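Local coordinates for protein alpha-1,3-glucanase (Paenibacillus glycanilyticus, PDB 6K0P) that hydrolyses alpha-1,3-glucan as the catalytic domain of a glycoside hydrolase family 87 enzyme, here with one engineered substitution and in complex with nigerose, at residues Met17-Met22 with Leu169-Asn174; Thr185-Val190 with Thr208-Tyr213; Leu425-Gln430 with Lys475-Lys480; Pro517-Ile522 with Pro549-Ile554. The protein carries 1 engineered substitution. All blocks are in the same frame, centred on the assembly; numbering follows the deposited sequence. Where two conformers were deposited one is given.

Contact 1 of 4, residues Met17-Met22 with Leu169-Asn174; sequences MPFTIM and LLETEN
Thr20 and Met22 pair in antiparallel register with Thr172 and Leu170, both as hydrogen-bonded pairs, and the short strand axes come within 4.7 Å at 157°. Each pair closes two N-H...O bonds; Thr20 N reaches Thr172 O at 2.9 Å, in the carbonyl plane. Between them the non-hydrogen-bonded pair Ile21 and Glu171 brings the CA atoms to 4.6 Å. On the face shared by Thr20, Met22, Leu170 and Thr172, the bent end of Met22 (chi3 -64°) brings CE to 3.8 Å from Thr172 CG2, the two side chains crossing at about a right angle. The two strands belong to the antiparallel sheet of the N-terminal D1 domain, where strand 165-173 also pairs with strand 72-80; Leu169 CD2 touches Ile21 CG2 at 4.0 Å, and the Leu169 side chain is about 5 Å from the bound calcium. Toward the other domain, Glu171 OE1 sits over one face of the Phe19 ring, toward its rim, the carboxylate stacked at 27° to the ring, which Tyr348 meets edge-to-face. Glu171 OE2 makes salt bridges with Lys326 and Arg350. Glu173 extends alongside Pro18, its OE2 3.5 Å from Pro18 CG, while OE1 turns to Arg324 and Trp240. A water joins Pro18 O to Asn174 N.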
loop_
_atom_site.group_PDB
_atom_site.type_symbol
_atom_site.label_atom_id
_atom_site.label_comp_id
_atom_site.label_asym_id
_atom_site.label_seq_id
_atom_site.Cartn_x
_atom_site.Cartn_y
_atom_site.Cartn_z
ATOM N N MET A 17 -6.134 -13.218 0.801
ATOM C CA MET A 17 -6.939 -12.783 -0.323
ATOM C C MET A 17 -7.228 -13.949 -1.264
ATOM O O MET A 17 -6.504 -14.950 -1.279
ATOM C CB MET A 17 -6.208 -11.664 -1.082
ATOM C CG MET A 17 -5.713 -10.518 -0.189
ATOM S SD MET A 17 -6.992 -9.659 0.760
ATOM C CE MET A 17 -8.149 -9.234 -0.537
ATOM N N PRO A 18 -8.305 -13.861 -2.053
ATOM C CA PRO A 18 -8.646 -14.976 -2.951
ATOM C C PRO A 18 -7.766 -15.070 -4.181
ATOM O O PRO A 18 -7.824 -16.086 -4.886
ATOM C CB PRO A 18 -10.098 -14.676 -3.354
ATOM C CG PRO A 18 -10.240 -13.223 -3.203
ATOM C CD PRO A 18 -9.351 -12.824 -2.040
ATOM N N PHE A 19 -6.968 -14.051 -4.468
ATOM C CA PHE A 19 -6.063 -14.102 -5.598
ATOM C C PHE A 19 -4.684 -14.551 -5.144
ATOM O O PHE A 19 -4.287 -14.348 -3.990
ATOM C CB PHE A 19 -5.986 -12.753 -6.323
ATOM C CG PHE A 19 -5.741 -11.578 -5.423
ATOM C CD1 PHE A 19 -4.447 -11.184 -5.107
ATOM C CD2 PHE A 19 -6.801 -10.842 -4.926
ATOM C CE1 PHE A 19 -4.226 -10.081 -4.288
ATOM C CE2 PHE A 19 -6.585 -9.740 -4.109
ATOM C CZ PHE A 19 -5.296 -9.363 -3.790
ATOM N N THR A 20 -3.977 -15.199 -6.063
ATOM C CA THR A 20 -2.599 -15.635 -5.883
ATOM C C THR A 20 -1.709 -14.710 -6.700
ATOM O O THR A 20 -2.044 -14.362 -7.836
ATOM C CB THR A 20 -2.447 -17.065 -6.406
ATOM O OG1 THR A 20 -3.305 -17.932 -5.653
ATOM C CG2 THR A 20 -1.004 -17.558 -6.279
ATOM N N ILE A 21 -0.586 -14.296 -6.119
ATOM C CA ILE A 21 0.383 -13.443 -6.799
ATOM C C ILE A 21 1.557 -14.295 -7.251
ATOM O O ILE A 21 2.171 -15.007 -6.444
ATOM C CB ILE A 21 0.860 -12.309 -5.882
ATOM C CG1 ILE A 21 -0.310 -11.392 -5.537
ATOM C CG2 ILE A 21 2.013 -11.548 -6.543
ATOM C CD1 ILE A 21 -0.003 -10.435 -4.439
ATOM N N MET A 22 1.885 -14.219 -8.538
ATOM C CA MET A 22 3.003 -14.981 -9.081
ATOM C C MET A 22 3.957 -14.051 -9.811
ATOM O O MET A 22 3.541 -13.300 -10.700
ATOM C CB MET A 22 2.495 -16.084 -10.009
ATOM C CG MET A 22 1.546 -17.031 -9.273
ATOM S SD MET A 22 1.334 -18.587 -10.134
ATOM C CE MET A 22 0.556 -18.012 -11.616
ATOM N N LEU A 169 4.322 -9.239 -12.595
ATOM C CA LEU A 169 3.658 -10.293 -11.848
ATOM C C LEU A 169 2.290 -10.519 -12.467
ATOM O O LEU A 169 1.789 -9.699 -13.242
ATOM C CB LEU A 169 3.526 -9.951 -10.348
ATOM C CG LEU A 169 2.686 -8.723 -9.933
ATOM C CD1 LEU A 169 1.171 -8.977 -9.987
ATOM C CD2 LEU A 169 3.052 -8.263 -8.531
ATOM N N LEU A 170 1.678 -11.631 -12.079
ATOM C CA LEU A 170 0.324 -11.987 -12.474
ATOM C C LEU A 170 -0.464 -12.335 -11.222
ATOM O O LEU A 170 -0.019 -13.169 -10.426
ATOM C CB LEU A 170 0.374 -13.201 -13.408
ATOM C CG LEU A 170 -0.934 -13.702 -14.024
ATOM C CD1 LEU A 170 -1.422 -12.695 -15.054
ATOM C CD2 LEU A 170 -0.722 -15.084 -14.647
ATOM N N GLU A 171 -1.619 -11.688 -11.033
ATOM C CA GLU A 171 -2.613 -12.154 -10.071
ATOM C C GLU A 171 -3.488 -13.163 -10.782
ATOM O O GLU A 171 -3.864 -12.953 -11.939
ATOM C CB GLU A 171 -3.554 -11.034 -9.618
ATOM C CG GLU A 171 -2.931 -9.910 -8.860
ATOM C CD GLU A 171 -3.965 -8.866 -8.460
ATOM O OE1 GLU A 171 -5.156 -9.210 -8.312
ATOM O OE2 GLU A 171 -3.598 -7.696 -8.290
ATOM N N THR A 172 -3.826 -14.251 -10.095
ATOM C CA THR A 172 -4.810 -15.207 -10.600
ATOM C C THR A 172 -5.914 -15.386 -9.567
ATOM O O THR A 172 -5.651 -15.376 -8.364
ATOM C CB THR A 172 -4.168 -16.555 -10.973
ATOM O OG1 THR A 172 -3.861 -17.305 -9.789
ATOM C CG2 THR A 172 -2.887 -16.328 -11.766
ATOM N N GLU A 173 -7.156 -15.513 -10.033
ATOM C CA GLU A 173 -8.288 -15.593 -9.120
ATOM C C GLU A 173 -9.391 -16.421 -9.761
ATOM O O GLU A 173 -9.621 -16.342 -10.973
ATOM C CB GLU A 173 -8.808 -14.184 -8.781
ATOM C CG GLU A 173 -9.801 -14.148 -7.628
ATOM C CD GLU A 173 -10.185 -12.736 -7.212
ATOM O OE1 GLU A 173 -9.490 -11.775 -7.614
ATOM O OE2 GLU A 173 -11.189 -12.594 -6.488
ATOM N N ASN A 174 -10.077 -17.215 -8.936
ATOM C CA ASN A 174 -11.290 -17.916 -9.349
ATOM C C ASN A 174 -12.474 -17.113 -8.814
ATOM O O ASN A 174 -12.837 -17.221 -7.638
ATOM C CB ASN A 174 -11.290 -19.343 -8.815
ATOM C CG ASN A 174 -12.470 -20.140 -9.314
ATOM O OD1 ASN A 174 -13.206 -19.686 -10.190
ATOM N ND2 ASN A 174 -12.651 -21.344 -8.770
HETATM O O HOH W 1 -9.563 -17.795 -6.134
#

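Contact 2 of 4, residues Thr185-Val190 with Thr208-Tyr213; sequences TKYVAV and TKKGIY
Lys186 O is gripped by two successive amides of the facing chain: Lys210 N donates at 2.7 Å and lies in the carbonyl plane, while Gly211 N adds a weak bond at 3.4 Å. One residue earlier, Lys209 NZ donates to Thr185 O at 2.9 Å, from well above the carbonyl plane. Its chain, bent at chi2 (-61°), crosses Val188 at about a right angle, with CD 3.9 Å from Val188 CG2. Lys186 and Lys210 run side by side in the same direction, Lys186 CD 3.6 Å from Lys210 CE. Their like charges probably repel mildly, Lys186 NZ standing 4.8 Å from Lys210 NZ. The Tyr187 ring carries Lys210 CB over one face, toward the rim, and has Ile212 O at its edge; its hydroxyl bonds Glu233. Farther along, the chains pair in parallel: Val188 N donates to Gly211 O, Tyr213 N to Val188 O, and Val190 N to Tyr213 O at 2.9 Å. Tyr187 CB also meets Tyr213 CB on the face that carries Tyr187, Ala189 and Tyr213. This is a beta-alpha-beta crossover: helix 196-204 links the strands and packs on Val188 and Ile212, while strand 233-236 pairs with the far side of strand 211-214.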
loop_
_atom_site.group_PDB
_atom_site.type_symbol
_atom_site.label_atom_id
_atom_site.label_comp_id
_atom_site.label_asym_id
_atom_site.label_seq_id
_atom_site.Cartn_x
_atom_site.Cartn_y
_atom_site.Cartn_z
ATOM N N THR A 185 -37.197 -6.120 -2.748
ATOM C CA THR A 185 -38.130 -5.283 -1.997
ATOM C C THR A 185 -37.449 -4.452 -0.920
ATOM O O THR A 185 -38.092 -3.567 -0.344
ATOM C CB THR A 185 -39.246 -6.120 -1.364
ATOM O OG1 THR A 185 -38.718 -6.870 -0.264
ATOM C CG2 THR A 185 -39.872 -7.058 -2.409
ATOM N N LYS A 186 -36.173 -4.719 -0.632
ATOM C CA LYS A 186 -35.442 -4.003 0.400
ATOM C C LYS A 186 -34.265 -3.203 -0.123
ATOM O O LYS A 186 -33.834 -2.259 0.550
ATOM C CB LYS A 186 -34.951 -4.970 1.486
ATOM C CG LYS A 186 -36.106 -5.644 2.231
ATOM C CD LYS A 186 -35.604 -6.627 3.268
ATOM C CE LYS A 186 -36.754 -7.444 3.844
ATOM N NZ LYS A 186 -36.255 -8.526 4.737
ATOM N N TYR A 187 -33.737 -3.538 -1.294
ATOM C CA TYR A 187 -32.610 -2.824 -1.887
ATOM C C TYR A 187 -33.061 -2.265 -3.228
ATOM O O TYR A 187 -33.373 -3.030 -4.150
ATOM C CB TYR A 187 -31.416 -3.765 -2.074
ATOM C CG TYR A 187 -30.863 -4.309 -0.778
ATOM C CD1 TYR A 187 -31.430 -5.423 -0.177
ATOM C CD2 TYR A 187 -29.777 -3.699 -0.148
ATOM C CE1 TYR A 187 -30.941 -5.929 1.021
ATOM C CE2 TYR A 187 -29.277 -4.196 1.051
ATOM C CZ TYR A 187 -29.869 -5.312 1.631
ATOM O OH TYR A 187 -29.395 -5.839 2.812
ATOM N N VAL A 188 -33.105 -0.936 -3.334
ATOM C CA VAL A 188 -33.473 -0.285 -4.590
ATOM C C VAL A 188 -32.355 -0.511 -5.602
ATOM O O VAL A 188 -31.193 -0.177 -5.346
ATOM C CB VAL A 188 -33.709 1.215 -4.370
ATOM C CG1 VAL A 188 -34.117 1.879 -5.681
ATOM C CG2 VAL A 188 -34.778 1.440 -3.294
ATOM N N ALA A 189 -32.695 -1.064 -6.763
ATOM C CA ALA A 189 -31.667 -1.378 -7.753
ATOM C C ALA A 189 -31.325 -0.169 -8.614
ATOM O O ALA A 189 -32.211 0.468 -9.199
ATOM C CB ALA A 189 -32.115 -2.529 -8.656
ATOM N N VAL A 190 -30.029 0.140 -8.688
ATOM C CA VAL A 190 -29.535 0.968 -9.774
ATOM C C VAL A 190 -29.771 0.207 -11.077
ATOM O O VAL A 190 -29.758 -1.031 -11.110
ATOM C CB VAL A 190 -28.041 1.250 -9.527
ATOM C CG1 VAL A 190 -27.382 1.918 -10.734
ATOM C CG2 VAL A 190 -27.883 2.107 -8.261
ATOM N N THR A 208 -39.012 1.170 4.535
ATOM C CA THR A 208 -38.871 -0.271 4.412
ATOM C C THR A 208 -37.618 -0.683 3.648
ATOM O O THR A 208 -37.303 -1.878 3.612
ATOM C CB THR A 208 -40.104 -0.866 3.731
ATOM O OG1 THR A 208 -40.096 -0.530 2.339
ATOM C CG2 THR A 208 -41.379 -0.331 4.387
ATOM N N LYS A 209 -36.891 0.262 3.050
ATOM C CA LYS A 209 -35.694 -0.082 2.294
ATOM C C LYS A 209 -34.481 -0.114 3.210
ATOM O O LYS A 209 -34.353 0.705 4.124
ATOM C CB LYS A 209 -35.446 0.906 1.153
ATOM C CG LYS A 209 -36.619 1.084 0.208
ATOM C CD LYS A 209 -36.999 -0.201 -0.490
ATOM C CE LYS A 209 -38.185 0.067 -1.408
ATOM N NZ LYS A 209 -38.880 -1.177 -1.806
ATOM N N LYS A 210 -33.590 -1.075 2.958
ATOM C CA LYS A 210 -32.322 -1.168 3.670
ATOM C C LYS A 210 -31.189 -0.447 2.959
ATOM O O LYS A 210 -30.179 -0.120 3.595
ATOM C CB LYS A 210 -31.912 -2.637 3.812
ATOM C CG LYS A 210 -32.848 -3.466 4.673
ATOM C CD LYS A 210 -32.056 -4.547 5.388
ATOM C CE LYS A 210 -32.725 -5.899 5.280
ATOM N NZ LYS A 210 -31.718 -6.999 5.225
ATOM N N GLY A 211 -31.321 -0.213 1.659
ATOM C CA GLY A 211 -30.247 0.429 0.920
ATOM C C GLY A 211 -30.469 0.305 -0.568
ATOM O O GLY A 211 -31.615 0.274 -1.043
ATOM N N ILE A 212 -29.357 0.245 -1.300
ATOM C CA ILE A 212 -29.387 0.121 -2.749
ATOM C C ILE A 212 -28.521 -1.049 -3.179
ATOM O O ILE A 212 -27.589 -1.455 -2.475
ATOM C CB ILE A 212 -28.955 1.411 -3.481
ATOM C CG1 ILE A 212 -27.463 1.701 -3.269
ATOM C CG2 ILE A 212 -29.820 2.587 -3.046
ATOM C CD1 ILE A 212 -26.906 2.783 -4.218
ATOM N N TYR A 213 -28.856 -1.599 -4.341
ATOM C CA TYR A 213 -28.078 -2.641 -4.990
ATOM C C TYR A 213 -27.571 -2.090 -6.310
ATOM O O TYR A 213 -28.340 -1.500 -7.080
ATOM C CB TYR A 213 -28.951 -3.871 -5.253
ATOM C CG TYR A 213 -28.284 -4.925 -6.103
ATOM C CD1 TYR A 213 -27.227 -5.688 -5.607
ATOM C CD2 TYR A 213 -28.714 -5.165 -7.407
ATOM C CE1 TYR A 213 -26.620 -6.662 -6.393
ATOM C CE2 TYR A 213 -28.120 -6.144 -8.188
ATOM C CZ TYR A 213 -27.078 -6.881 -7.679
ATOM O OH TYR A 213 -26.506 -7.849 -8.477
#

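Contact 3 of 4, residues Leu425-Gln430 with Lys475-Lys480; sequences LGFGDQ and KNILIK. With ACY (acetic acid), chain L.
Loop 425-430 is fastened to the start of strand 475-485 in a right-handed parallel beta-helix, the fold of the pectate lyase-like clan. The loop leads into strand 432-435, and that strand pairs in parallel with the one that begins at Lys475. Inside, Ile477 CD1 sits over one face of the Phe427 ring, 3.8 Å from its centroid and 16° off the normal, a CH-pi contact with the side chains at about a right angle; Ile415 packs against both. The Asn476 amide, swung toward the loop, sends ND2 to Gly428 O at 2.9 Å. That bond is nearly straight (165°), uses a lone pair of the carbonyl and lies in the plane of the amide, whose OD1 is held in turn by Asn506. Lys475 leaves its backbone with CG between N and the carbonyl carbon (chi1 52°), then extends fully across the loop. Its CE passes 3.1 Å from Phe427 O, and NZ meets Asp429 OD1 nearly along its C-O bond, 2.8 Å away, in a salt bridge. A methionine in its place would probably leave the Asp429 carboxylate without its charged mate and the loop freer to swing. Asp429 N donates to OXT of an acetic acid molecule, probably from the crystallisation liquor, at 2.7 Å. A water spans Gln430 O and Asn476 O. The chemistry thus grades outward, from ring and methyl through a neutral amide bond to an ion pair on an exposed aspartate, whose strength solvent is likely to temper.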
loop_
_atom_site.group_PDB
_atom_site.type_symbol
_atom_site.label_atom_id
_atom_site.label_comp_id
_atom_site.label_asym_id
_atom_site.label_seq_id
_atom_site.Cartn_x
_atom_site.Cartn_y
_atom_site.Cartn_z
ATOM N N LEU A 425 0.536 14.826 21.170
ATOM C CA LEU A 425 1.320 14.467 22.341
ATOM C C LEU A 425 2.314 13.347 22.062
ATOM O O LEU A 425 3.029 12.930 22.975
ATOM C CB LEU A 425 0.386 14.045 23.479
ATOM C CG LEU A 425 -0.784 15.004 23.727
ATOM C CD1 LEU A 425 -1.875 14.336 24.553
ATOM C CD2 LEU A 425 -0.284 16.261 24.412
ATOM N N GLY A 426 2.382 12.849 20.831
ATOM C CA GLY A 426 3.271 11.734 20.552
ATOM C C GLY A 426 2.663 10.410 20.990
ATOM O O GLY A 426 1.453 10.200 20.908
ATOM N N PHE A 427 3.524 9.501 21.445
ATOM C CA PHE A 427 3.055 8.215 21.936
ATOM C C PHE A 427 2.607 8.338 23.388
ATOM O O PHE A 427 3.135 9.147 24.155
ATOM C CB PHE A 427 4.143 7.142 21.799
ATOM C CG PHE A 427 4.396 6.747 20.375
ATOM C CD1 PHE A 427 3.581 5.822 19.758
ATOM C CD2 PHE A 427 5.404 7.353 19.635
ATOM C CE1 PHE A 427 3.786 5.464 18.427
ATOM C CE2 PHE A 427 5.617 7.005 18.301
ATOM C CZ PHE A 427 4.798 6.062 17.692
ATOM N N GLY A 428 1.625 7.523 23.755
ATOM C CA GLY A 428 1.033 7.548 25.076
ATOM C C GLY A 428 1.589 6.479 25.996
ATOM O O GLY A 428 2.697 5.967 25.805
ATOM N N ASP A 429 0.794 6.131 27.008
ATOM C CA ASP A 429 1.262 5.291 28.108
ATOM C C ASP A 429 0.975 3.808 27.922
ATOM O O ASP A 429 1.373 3.006 28.781
ATOM C CB ASP A 429 0.672 5.781 29.433
ATOM C CG ASP A 429 1.339 7.051 29.919
ATOM O OD1 ASP A 429 2.296 7.519 29.262
ATOM O OD2 ASP A 429 0.902 7.581 30.959
ATOM N N GLN A 430 0.304 3.415 26.845
ATOM C CA GLN A 430 0.064 2.011 26.555
ATOM C C GLN A 430 0.735 1.655 25.234
ATOM O O GLN A 430 0.859 2.500 24.338
ATOM C CB GLN A 430 -1.447 1.698 26.527
ATOM C CG GLN A 430 -2.116 1.963 27.876
ATOM C CD GLN A 430 -3.578 1.531 27.944
ATOM O OE1 GLN A 430 -4.172 1.119 26.951
ATOM N NE2 GLN A 430 -4.160 1.621 29.133
ATOM N N LYS A 475 7.718 6.445 23.269
ATOM C CA LYS A 475 7.686 5.526 24.397
ATOM C C LYS A 475 6.705 4.400 24.120
ATOM O O LYS A 475 5.759 4.546 23.340
ATOM C CB LYS A 475 7.311 6.239 25.707
ATOM C CG LYS A 475 6.030 7.082 25.631
ATOM C CD LYS A 475 5.683 7.664 27.000
ATOM C CE LYS A 475 4.592 8.717 26.909
ATOM N NZ LYS A 475 4.241 9.272 28.262
ATOM N N ASN A 476 6.941 3.267 24.786
ATOM C CA ASN A 476 5.998 2.153 24.802
ATOM C C ASN A 476 5.772 1.599 23.395
ATOM O O ASN A 476 4.670 1.634 22.851
ATOM C CB ASN A 476 4.694 2.561 25.498
ATOM C CG ASN A 476 4.932 2.968 26.932
ATOM O OD1 ASN A 476 5.566 2.229 27.683
ATOM N ND2 ASN A 476 4.476 4.160 27.309
ATOM N N ILE A 477 6.861 1.092 22.820
ATOM C CA ILE A 477 6.894 0.512 21.481
ATOM C C ILE A 477 7.393 -0.912 21.630
ATOM O O ILE A 477 8.489 -1.130 22.159
ATOM C CB ILE A 477 7.844 1.291 20.558
ATOM C CG1 ILE A 477 7.485 2.781 20.520
ATOM C CG2 ILE A 477 7.883 0.652 19.165
ATOM C CD1 ILE A 477 6.131 3.084 19.943
ATOM N N LEU A 478 6.604 -1.877 21.167
ATOM C CA LEU A 478 6.966 -3.288 21.219
ATOM C C LEU A 478 6.970 -3.833 19.798
ATOM O O LEU A 478 5.938 -3.796 19.118
ATOM C CB LEU A 478 5.984 -4.062 22.101
ATOM C CG LEU A 478 6.193 -5.571 22.140
ATOM C CD1 LEU A 478 7.586 -5.877 22.643
ATOM C CD2 LEU A 478 5.148 -6.250 23.026
ATOM N N ILE A 479 8.128 -4.308 19.344
ATOM C CA ILE A 479 8.298 -4.859 17.999
ATOM C C ILE A 479 8.662 -6.321 18.185
ATOM O O ILE A 479 9.735 -6.631 18.713
ATOM C CB ILE A 479 9.392 -4.124 17.208
ATOM C CG1 ILE A 479 9.007 -2.657 16.979
ATOM C CG2 ILE A 479 9.673 -4.835 15.876
ATOM C CD1 ILE A 479 10.176 -1.741 16.662
ATOM N N LYS A 480 7.779 -7.228 17.774
ATOM C CA LYS A 480 8.038 -8.633 18.040
ATOM C C LYS A 480 7.601 -9.506 16.876
ATOM O O LYS A 480 6.643 -9.190 16.163
ATOM C CB LYS A 480 7.395 -9.093 19.354
ATOM C CG LYS A 480 5.894 -8.943 19.443
ATOM C CD LYS A 480 5.397 -9.470 20.793
ATOM C CE LYS A 480 3.926 -9.180 21.016
ATOM N NZ LYS A 480 3.449 -9.735 22.328
HETATM C C ACY L . -2.766 6.745 27.562
HETATM O O ACY L . -3.171 5.663 27.001
HETATM O OXT ACY L . -1.643 7.225 27.460
HETATM C CH3 ACY L . -3.856 7.418 28.422
HETATM O O HOH W 2 2.652 3.782 22.424
#

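Contact 4 of 4, residues Pro517-Ile522 with Pro549-Ile554; sequences PSRYGI and PGISAI
Arg519 and Ile551 lie side by side and point the same way, on successive coils of the parallel beta-helix toward its C-terminal end. Ile551 CD1 rests over one face of the Arg519 guanidinium, toward its rim, 3.2 Å from CZ, a close approach for a methyl on a flat cation. Bends at chi2 and chi3 lay the guanidinium against Ile551 CD1, and NH2 forms a salt bridge with Asp454. Tyr520 crosses Ile551 obliquely, its CE1 3.7 Å from Ile551 CG2, while Ser552 O lies in plane at the edge of the ring. Arg519 CB stands over one face of the Tyr520 ring, toward its rim, and the ring also stacks with that of Tyr555; the phenol oxygen bonds the same Asp454 that pairs with the arginine. A leucine here would probably leave Asp454 without its hydroxyl partner and Ile551 CG2 without the ring carbon beside it. Pro517 and Pro549 repeat the side-by-side theme, with Pro517 CG 4.0 Å from Pro549 CB, and Ile522 crosses Ile554 obliquely, CG2 to CD1. Backbone bonds join the two coils. Gly550 N donates to Pro517 O at 2.8 Å, Ile551 N takes a lone pair of Arg519 O at 2.9 Å, and Ser552 N adds a weak bond to that oxygen. A side chain on Gly550 would run into Ser518 O. At the corner where both chains turn, Ile522 N donates to Ala553 O at 2.9 Å, approaching it nearly head-on.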
loop_
_atom_site.group_PDB
_atom_site.type_symbol
_atom_site.label_atom_id
_atom_site.label_comp_id
_atom_site.label_asym_id
_atom_site.label_seq_id
_atom_site.Cartn_x
_atom_site.Cartn_y
_atom_site.Cartn_z
ATOM N N PRO A 517 21.091 -7.728 5.274
ATOM C CA PRO A 517 21.042 -6.273 5.063
ATOM C C PRO A 517 22.327 -5.808 4.390
ATOM O O PRO A 517 23.420 -6.253 4.741
ATOM C CB PRO A 517 20.929 -5.718 6.487
ATOM C CG PRO A 517 21.669 -6.715 7.321
ATOM C CD PRO A 517 21.442 -8.061 6.672
ATOM N N SER A 518 22.198 -4.907 3.413
ATOM C CA SER A 518 23.368 -4.537 2.617
ATOM C C SER A 518 24.411 -3.799 3.445
ATOM O O SER A 518 25.611 -3.886 3.150
ATOM C CB SER A 518 22.965 -3.707 1.399
ATOM O OG SER A 518 22.730 -2.352 1.742
ATOM N N ARG A 519 23.984 -3.083 4.484
ATOM C CA ARG A 519 24.897 -2.321 5.329
ATOM C C ARG A 519 24.960 -2.915 6.731
ATOM O O ARG A 519 25.945 -3.573 7.074
ATOM C CB ARG A 519 24.531 -0.835 5.359
ATOM C CG ARG A 519 24.478 -0.156 3.978
ATOM C CD ARG A 519 25.858 0.267 3.491
ATOM N NE ARG A 519 26.427 1.347 4.299
ATOM C CZ ARG A 519 27.623 1.886 4.089
ATOM N NH1 ARG A 519 28.380 1.452 3.090
ATOM N NH2 ARG A 519 28.064 2.856 4.880
ATOM N N TYR A 520 23.932 -2.709 7.557
ATOM C CA TYR A 520 23.968 -3.130 8.953
ATOM C C TYR A 520 22.646 -3.774 9.340
ATOM O O TYR A 520 21.588 -3.422 8.812
ATOM C CB TYR A 520 24.188 -1.941 9.908
ATOM C CG TYR A 520 25.267 -0.969 9.479
ATOM C CD1 TYR A 520 26.607 -1.346 9.475
ATOM C CD2 TYR A 520 24.950 0.327 9.097
ATOM C CE1 TYR A 520 27.595 -0.462 9.079
ATOM C CE2 TYR A 520 25.929 1.221 8.708
ATOM C CZ TYR A 520 27.250 0.818 8.696
ATOM O OH TYR A 520 28.230 1.704 8.309
ATOM N N GLY A 521 22.709 -4.705 10.290
ATOM C CA GLY A 521 21.479 -5.201 10.884
ATOM C C GLY A 521 20.738 -4.111 11.632
ATOM O O GLY A 521 19.535 -3.917 11.443
ATOM N N ILE A 522 21.454 -3.383 12.486
ATOM C CA ILE A 522 20.897 -2.309 13.300
ATOM C C ILE A 522 21.765 -1.077 13.106
ATOM O O ILE A 522 22.996 -1.172 13.160
ATOM C CB ILE A 522 20.865 -2.714 14.788
ATOM C CG1 ILE A 522 19.975 -3.946 14.976
ATOM C CG2 ILE A 522 20.411 -1.535 15.669
ATOM C CD1 ILE A 522 20.162 -4.643 16.298
ATOM N N PRO A 549 25.279 -9.528 7.390
ATOM C CA PRO A 549 25.257 -8.104 7.051
ATOM C C PRO A 549 26.404 -7.767 6.111
ATOM O O PRO A 549 27.485 -8.357 6.177
ATOM C CB PRO A 549 25.438 -7.416 8.408
ATOM C CG PRO A 549 26.247 -8.406 9.210
ATOM C CD PRO A 549 25.757 -9.761 8.767
ATOM N N GLY A 550 26.162 -6.798 5.227
ATOM C CA GLY A 550 27.193 -6.410 4.275
ATOM C C GLY A 550 28.432 -5.838 4.940
ATOM O O GLY A 550 29.561 -6.107 4.515
ATOM N N ILE A 551 28.246 -5.033 5.978
ATOM C CA ILE A 551 29.352 -4.387 6.684
ATOM C C ILE A 551 29.531 -4.957 8.088
ATOM O O ILE A 551 30.557 -5.569 8.392
ATOM C CB ILE A 551 29.188 -2.853 6.703
ATOM C CG1 ILE A 551 29.056 -2.341 5.276
ATOM C CG2 ILE A 551 30.365 -2.191 7.414
ATOM C CD1 ILE A 551 28.831 -0.898 5.207
ATOM N N SER A 552 28.541 -4.769 8.958
ATOM C CA SER A 552 28.632 -5.261 10.327
ATOM C C SER A 552 27.224 -5.366 10.892
ATOM O O SER A 552 26.272 -4.796 10.347
ATOM C CB SER A 552 29.481 -4.331 11.196
ATOM O OG SER A 552 28.843 -3.081 11.345
ATOM N N ALA A 553 27.107 -6.082 12.013
ATOM C CA ALA A 553 25.786 -6.332 12.581
ATOM C C ALA A 553 25.140 -5.054 13.101
ATOM O O ALA A 553 23.944 -4.832 12.886
ATOM C CB ALA A 553 25.863 -7.380 13.686
ATOM N N ILE A 554 25.895 -4.213 13.803
ATOM C CA ILE A 554 25.355 -2.987 14.381
ATOM C C ILE A 554 26.332 -1.844 14.155
ATOM O O ILE A 554 27.546 -1.994 14.347
ATOM C CB ILE A 554 24.978 -3.139 15.876
ATOM C CG1 ILE A 554 24.458 -1.812 16.446
ATOM C CG2 ILE A 554 26.176 -3.648 16.702
ATOM C CD1 ILE A 554 23.760 -1.938 17.805
#

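Contact 1 stands apart: it is the most buried, belongs to the antiparallel sheet of the D1 domain, and sends its acidic side chains to bases and a tryptophan of the D2 domain. Contacts 2, 3 and 4 all belong to the parallel beta-helix of D2 and are only partly buried. Contact 2 lies where the coil begins, its two strands linked by a helix, contact 3 fastens a loop to a strand, and contact 4 stacks two turns near the C-terminal end; contacts 2 and 4 are about 59 Å apart between centres. Backbone bonds dominate contacts 1, 2 and 4, whereas contact 3 relies on side chains, with a salt bridge at its exposed edge.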